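Local coordinates for glycoside hydrolase family 61 (Trichoderma reesei QM6a, PDB 5O2X), which probably cleaves polysaccharides such as cellulose oxidatively, as a copper-dependent lytic polysaccharide monooxygenase of family AA9, at residues 91-96 with 154-159. Residues are numbered along the deposited sequence; the frame is centred on the assembly and turned at random.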
# COMPACT_ATOMS: atom_id res chain seq x y z
N VAL A 91 -5.18 0.40 -3.27
CA VAL A 91 -5.76 -0.22 -2.08
C VAL A 91 -4.79 -0.10 -0.94
O VAL A 91 -3.58 0.02 -1.09
CB VAL A 91 -6.09 -1.72 -2.36
CG1 VAL A 91 -7.25 -1.87 -3.33
CG2 VAL A 91 -4.88 -2.51 -2.81
N ASP A 92 -5.36 -0.19 0.28
CA ASP A 92 -4.57 -0.18 1.50
C ASP A 92 -5.11 -1.20 2.46
O ASP A 92 -6.35 -1.34 2.62
CB ASP A 92 -4.60 1.19 2.21
CG ASP A 92 -3.87 2.23 1.40
OD1 ASP A 92 -2.65 2.40 1.57
OD2 ASP A 92 -4.52 2.92 0.55
N TYR A 93 -4.19 -1.88 3.14
CA TYR A 93 -4.52 -2.89 4.13
C TYR A 93 -3.72 -2.63 5.40
O TYR A 93 -2.65 -2.03 5.39
CB TYR A 93 -4.11 -4.30 3.66
CG TYR A 93 -4.71 -4.75 2.36
CD1 TYR A 93 -4.13 -4.41 1.14
CD2 TYR A 93 -5.81 -5.58 2.35
CE1 TYR A 93 -4.64 -4.86 -0.05
CE2 TYR A 93 -6.33 -6.05 1.14
CZ TYR A 93 -5.75 -5.70 -0.05
OH TYR A 93 -6.28 -6.20 -1.21
N LEU A 94 -4.26 -3.17 6.51
CA LEU A 94 -3.51 -3.31 7.76
C LEU A 94 -3.46 -4.78 8.14
O LEU A 94 -4.42 -5.52 7.87
CB LEU A 94 -4.13 -2.52 8.90
CG LEU A 94 -4.13 -1.02 8.75
CD1 LEU A 94 -4.97 -0.36 9.81
CD2 LEU A 94 -2.74 -0.44 8.82
N ALA A 95 -2.41 -5.19 8.85
CA ALA A 95 -2.36 -6.52 9.45
C ALA A 95 -1.75 -6.37 10.81
O ALA A 95 -0.68 -5.76 10.98
CB ALA A 95 -1.53 -7.51 8.64
N ASN A 96 -2.39 -6.96 11.83
CA ASN A 96 -1.85 -6.91 13.18
C ASN A 96 -0.57 -7.74 13.27
O ASN A 96 -0.51 -8.88 12.80
CB ASN A 96 -2.92 -7.44 14.13
CG ASN A 96 -2.70 -6.97 15.56
OD1 ASN A 96 -1.61 -7.10 16.12
ND2 ASN A 96 -3.74 -6.36 16.13
N VAL A 154 1.32 -3.79 10.29
CA VAL A 154 1.91 -3.51 8.99
C VAL A 154 0.80 -2.86 8.13
O VAL A 154 -0.28 -3.43 7.97
CB VAL A 154 2.45 -4.76 8.32
CG1 VAL A 154 2.88 -4.47 6.88
CG2 VAL A 154 3.66 -5.28 9.09
N LEU A 155 1.14 -1.70 7.58
CA LEU A 155 0.32 -0.97 6.62
C LEU A 155 0.87 -1.33 5.23
O LEU A 155 2.03 -1.05 4.94
CB LEU A 155 0.43 0.52 6.91
CG LEU A 155 -0.07 1.52 5.91
CD1 LEU A 155 -1.52 1.33 5.69
CD2 LEU A 155 0.25 2.93 6.38
N ARG A 156 0.04 -1.97 4.42
CA ARG A 156 0.39 -2.42 3.09
C ARG A 156 -0.39 -1.59 2.10
O ARG A 156 -1.60 -1.77 1.93
CB ARG A 156 0.09 -3.92 2.94
CG ARG A 156 0.43 -4.52 1.59
CD ARG A 156 -0.05 -5.96 1.50
NE ARG A 156 0.29 -6.62 0.24
CZ ARG A 156 -0.34 -6.40 -0.91
NH1 ARG A 156 -1.40 -5.61 -0.95
NH2 ARG A 156 0.09 -6.96 -2.03
N HIS A 157 0.32 -0.65 1.46
CA HIS A 157 -0.24 0.23 0.43
C HIS A 157 0.12 -0.32 -0.93
O HIS A 157 1.22 -0.85 -1.11
CB HIS A 157 0.40 1.61 0.64
CG HIS A 157 0.08 2.60 -0.43
ND1 HIS A 157 -1.13 3.20 -0.62
CD2 HIS A 157 0.84 3.08 -1.45
CE1 HIS A 157 -1.08 4.02 -1.65
NE2 HIS A 157 0.11 3.97 -2.18
N GLU A 158 -0.77 -0.23 -1.91
CA GLU A 158 -0.47 -0.87 -3.18
C GLU A 158 -1.18 -0.15 -4.32
O GLU A 158 -2.38 0.13 -4.27
CB GLU A 158 -0.96 -2.32 -3.11
CG GLU A 158 -0.72 -3.18 -4.34
CD GLU A 158 -1.21 -4.60 -4.11
OE1 GLU A 158 -2.28 -4.74 -3.46
OE2 GLU A 158 -0.51 -5.56 -4.51
N ILE A 159 -0.43 0.08 -5.40
CA ILE A 159 -0.98 0.44 -6.70
C ILE A 159 -0.93 -0.81 -7.56
O ILE A 159 0.05 -1.57 -7.52
CB ILE A 159 -0.15 1.55 -7.41
CG1 ILE A 159 -0.00 2.81 -6.55
CG2 ILE A 159 -0.81 1.90 -8.73
CD1 ILE A 159 0.92 3.83 -7.16
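Val91 joins Glu158 through two backbone hydrogen bonds, in the first hydrogen-bonded pair of an antiparallel pairing of strands in the core of the AA9 beta-sandwich; its CG2 lies 3.5 Å from Glu158 OE1. On the other face of the sheet, Asp92 OD1 accepts a hydrogen bond from His157 ND1 at 2.8 Å. The carboxylate oxygen sits in the plane of the imidazole and is met on its syn side, 28° out of the carboxylate plane; His157 CG, anti to the backbone N (chi1 172°), sets the ring beside the acid. His157 NE2 accepts a hydrogen bond from Trp79 NE1, and Phe77 stacks on the ring. Tyr93 exchanges two backbone bonds with Arg156, and its CE1 approaches Arg156 NH1 obliquely at 3.4 Å. The Arg156 chain, extended from CG to NE, grips Glu158 end-on, NH1 to OE1 (2.8 Å) and NH2 to OE2 (2.9 Å), both from above the carboxylate plane. Tyr199 OH bonds to both Tyr93 OH and Glu158 OE1. Leu94 CD2 meets Leu155 CD1 at 3.8 Å, and Ala95 closes the pairing with Val154 by two further backbone bonds. Arg156 probably offsets the buried charge of Glu158, whereas a probably neutral His157 lends Asp92 a hydrogen bond.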